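Putative peptidase (Chlamydophila abortus, PDB 3CE2) is probably a zinc-dependent oligopeptidase of the M3B family that degrades small bioactive peptides. Local coordinates at residues N283-V288 and F475-Y480. Residues are numbered along the deposited sequence; the frame is centred on the assembly and turned at random.
Sequences NLIDIV and FASFEY
Ile285 meets Ala476, Ser477 and Tyr480 through its CG2 methyl and the CD1 end of its longer branch, and every touch between the two helical segments runs through this one side chain. CD1 of Ile285 lies against the backbone, 3.7 Å from CA of Ser477 and 4.2 Å from the carbonyl carbon of Ala476. The methyl branch does a second job: CG2 of Ile285 sits 3.7 Å from CB of Ser477. The first torsion divides these tasks, since CG2 lies anti to the backbone N of Ile285 while CG1, beside that N (chi1 -68°), carries CD1 over to the facing helix. A looser apolar touch closes the set, CD1 of Ile285 to CB of Tyr480 at 4.4 Å; the aliphatic root of the tyrosine, not its ring, makes it. The segments belong to helices 278-289 and 451-487 within the Peptidase family M3 part of a largely helical chain; the axes of the two short segments pass 10.0 Å apart, with 127° between their N-to-C directions. Ile285 points at the face of helix 451-487 formed by the small residues Ala476 and Ser477. No hydrogen bond links the two segments. The polar end of Ser477 is turned to its own helix, where OG bonds to the carbonyl oxygens of Val473 and Leu474, so mainly its CB meets the isoleucine. Tyr281, one turn before Ile285, does supply a polar link between the helices, through its OH and the carbonyl oxygen of Ala476. Leu284 and Val288 extend the apolar seam to Val473 and also pack on Ile592 of helix 590-607. One turn beyond Tyr480 comes His484, which binds a zinc ion together with His488.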
ATOM      1  N   ASN A 283       2.008 -17.926 -10.419  1.00 46.63           N
ATOM      2  CA  ASN A 283       1.704 -17.694 -11.825  1.00 51.43           C
ATOM      3  C   ASN A 283       1.899 -16.253 -12.202  1.00 51.27           C
ATOM      4  O   ASN A 283       2.175 -15.925 -13.360  1.00 53.34           O
ATOM      5  CB  ASN A 283       0.285 -18.151 -12.175  1.00 57.26           C
ATOM      6  CG  ASN A 283       0.123 -19.651 -12.062  1.00 60.44           C
ATOM      7  OD1 ASN A 283       1.068 -20.413 -12.322  1.00 62.89           O
ATOM      8  ND2 ASN A 283      -1.061 -20.089 -11.639  1.00 58.62           N
ATOM      9  N   LEU A 284       1.752 -15.378 -11.221  1.00 49.94           N
ATOM     10  CA  LEU A 284       2.004 -13.983 -11.469  1.00 43.42           C
ATOM     11  C   LEU A 284       3.445 -13.866 -11.945  1.00 41.76           C
ATOM     12  O   LEU A 284       3.725 -13.257 -12.980  1.00 44.48           O
ATOM     13  CB  LEU A 284       1.778 -13.177 -10.204  1.00 43.10           C
ATOM     14  CG  LEU A 284       2.224 -11.726 -10.342  1.00 46.43           C
ATOM     15  CD1 LEU A 284       1.221 -10.934 -11.184  1.00 35.91           C
ATOM     16  CD2 LEU A 284       2.436 -11.128  -8.935  1.00 45.39           C
ATOM     17  N   ILE A 285       4.360 -14.488 -11.213  1.00 39.54           N
ATOM     18  CA  ILE A 285       5.770 -14.439 -11.602  1.00 46.00           C
ATOM     19  C   ILE A 285       6.011 -15.018 -13.008  1.00 49.54           C
ATOM     20  O   ILE A 285       6.729 -14.418 -13.827  1.00 48.45           O
ATOM     21  CB  ILE A 285       6.659 -15.188 -10.589  1.00 47.19           C
ATOM     22  CG1 ILE A 285       6.688 -14.445  -9.253  1.00 47.90           C
ATOM     23  CG2 ILE A 285       8.066 -15.331 -11.140  1.00 48.38           C
ATOM     24  CD1 ILE A 285       7.148 -15.307  -8.095  1.00 43.67           C
ATOM     25  N   ASP A 286       5.407 -16.177 -13.289  1.00 45.62           N
ATOM     26  CA  ASP A 286       5.625 -16.841 -14.564  1.00 41.47           C
ATOM     27  C   ASP A 286       5.068 -15.985 -15.694  1.00 43.39           C
ATOM     28  O   ASP A 286       5.774 -15.687 -16.671  1.00 49.96           O
ATOM     29  CB  ASP A 286       5.056 -18.264 -14.566  1.00 44.75           C
ATOM     30  CG  ASP A 286       5.635 -19.144 -13.412  1.00 61.88           C
ATOM     31  OD1 ASP A 286       6.727 -18.825 -12.884  1.00 63.61           O
ATOM     32  OD2 ASP A 286       5.002 -20.161 -13.012  1.00 66.98           O
ATOM     33  N   ILE A 287       3.825 -15.543 -15.563  1.00 39.24           N
ATOM     34  CA  ILE A 287       3.224 -14.778 -16.655  1.00 47.08           C
ATOM     35  C   ILE A 287       3.987 -13.483 -16.901  1.00 44.09           C
ATOM     36  O   ILE A 287       4.219 -13.098 -18.043  1.00 42.84           O
ATOM     37  CB  ILE A 287       1.712 -14.505 -16.451  1.00 49.93           C
ATOM     38  CG1 ILE A 287       0.877 -15.541 -17.201  1.00 58.29           C
ATOM     39  CG2 ILE A 287       1.343 -13.215 -17.078  1.00 56.35           C
ATOM     40  CD1 ILE A 287       0.877 -16.952 -16.575  1.00 64.98           C
ATOM     41  N   VAL A 288       4.399 -12.825 -15.823  1.00 45.16           N
ATOM     42  CA  VAL A 288       5.104 -11.573 -15.958  1.00 41.78           C
ATOM     43  C   VAL A 288       6.443 -11.772 -16.666  1.00 40.43           C
ATOM     44  O   VAL A 288       6.758 -11.038 -17.597  1.00 44.61           O
ATOM     45  CB  VAL A 288       5.275 -10.863 -14.610  1.00 42.33           C
ATOM     46  CG1 VAL A 288       6.259  -9.733 -14.751  1.00 36.26           C
ATOM     47  CG2 VAL A 288       3.943 -10.297 -14.160  1.00 38.41           C
ATOM     48  N   PHE A 475      11.243  -8.317  -7.673  1.00 39.86           N
ATOM     49  CA  PHE A 475      11.498  -8.457  -6.229  1.00 39.86           C
ATOM     50  C   PHE A 475      10.806  -9.739  -5.753  1.00 41.88           C
ATOM     51  O   PHE A 475      11.402 -10.555  -5.014  1.00 44.96           O
ATOM     52  CB  PHE A 475      11.052  -7.250  -5.362  1.00 43.49           C
ATOM     53  CG  PHE A 475      11.738  -5.886  -5.691  1.00 56.30           C
ATOM     54  CD1 PHE A 475      12.956  -5.797  -6.377  1.00 55.19           C
ATOM     55  CD2 PHE A 475      11.169  -4.674  -5.228  1.00 57.47           C
ATOM     56  CE1 PHE A 475      13.575  -4.536  -6.625  1.00 45.38           C
ATOM     57  CE2 PHE A 475      11.779  -3.434  -5.471  1.00 54.06           C
ATOM     58  CZ  PHE A 475      12.991  -3.373  -6.175  1.00 47.82           C
ATOM     59  N   ALA A 476       9.568  -9.943  -6.200  1.00 39.16           N
ATOM     60  CA  ALA A 476       8.785 -11.117  -5.751  1.00 33.02           C
ATOM     61  C   ALA A 476       9.422 -12.455  -6.073  1.00 33.90           C
ATOM     62  O   ALA A 476       9.449 -13.331  -5.209  1.00 41.78           O
ATOM     63  CB  ALA A 476       7.383 -11.076  -6.272  1.00 31.70           C
ATOM     64  N   SER A 477       9.948 -12.642  -7.281  1.00 32.36           N
ATOM     65  CA  SER A 477      10.592 -13.933  -7.548  1.00 41.58           C
ATOM     66  C   SER A 477      11.870 -14.068  -6.755  1.00 41.62           C
ATOM     67  O   SER A 477      12.194 -15.164  -6.243  1.00 37.75           O
ATOM     68  CB  SER A 477      10.874 -14.175  -9.028  1.00 43.24           C
ATOM     69  OG  SER A 477      11.063 -12.952  -9.665  1.00 54.17           O
ATOM     70  N   PHE A 478      12.595 -12.956  -6.650  1.00 41.01           N
ATOM     71  CA  PHE A 478      13.804 -12.962  -5.856  1.00 40.71           C
ATOM     72  C   PHE A 478      13.480 -13.446  -4.453  1.00 41.56           C
ATOM     73  O   PHE A 478      14.092 -14.394  -3.942  1.00 41.62           O
ATOM     74  CB  PHE A 478      14.443 -11.586  -5.795  1.00 41.85           C
ATOM     75  CG  PHE A 478      15.702 -11.578  -5.007  1.00 46.37           C
ATOM     76  CD1 PHE A 478      16.730 -12.442  -5.335  1.00 44.01           C
ATOM     77  CD2 PHE A 478      15.846 -10.755  -3.894  1.00 50.03           C
ATOM     78  CE1 PHE A 478      17.895 -12.460  -4.590  1.00 45.27           C
ATOM     79  CE2 PHE A 478      17.018 -10.772  -3.138  1.00 47.15           C
ATOM     80  CZ  PHE A 478      18.040 -11.624  -3.491  1.00 41.23           C
ATOM     81  N   GLU A 479      12.484 -12.812  -3.843  1.00 38.72           N
ATOM     82  CA  GLU A 479      12.104 -13.138  -2.484  1.00 40.97           C
ATOM     83  C   GLU A 479      11.621 -14.592  -2.416  1.00 43.63           C
ATOM     84  O   GLU A 479      11.780 -15.301  -1.412  1.00 48.64           O
ATOM     85  CB  GLU A 479      11.045 -12.141  -1.998  1.00 38.61           C
ATOM     86  CG  GLU A 479      10.506 -12.419  -0.628  1.00 44.01           C
ATOM     87  CD  GLU A 479       9.573 -11.310  -0.098  1.00 52.86           C
ATOM     88  OE1 GLU A 479       8.972 -10.554  -0.907  1.00 51.85           O
ATOM     89  OE2 GLU A 479       9.438 -11.204   1.154  1.00 58.66           O
ATOM     90  N   TYR A 480      11.045 -15.055  -3.506  1.00 43.81           N
ATOM     91  CA  TYR A 480      10.588 -16.412  -3.544  1.00 41.02           C
ATOM     92  C   TYR A 480      11.766 -17.382  -3.598  1.00 43.07           C
ATOM     93  O   TYR A 480      11.820 -18.336  -2.819  1.00 38.49           O
ATOM     94  CB  TYR A 480       9.702 -16.593  -4.753  1.00 44.81           C
ATOM     95  CG  TYR A 480       9.202 -17.990  -4.908  1.00 45.88           C
ATOM     96  CD1 TYR A 480       8.063 -18.423  -4.225  1.00 44.20           C
ATOM     97  CD2 TYR A 480       9.861 -18.888  -5.742  1.00 44.46           C
ATOM     98  CE1 TYR A 480       7.596 -19.714  -4.365  1.00 44.60           C
ATOM     99  CE2 TYR A 480       9.410 -20.176  -5.889  1.00 45.57           C
ATOM    100  CZ  TYR A 480       8.275 -20.582  -5.208  1.00 47.40           C
ATOM    101  OH  TYR A 480       7.833 -21.865  -5.369  1.00 50.50           O
TER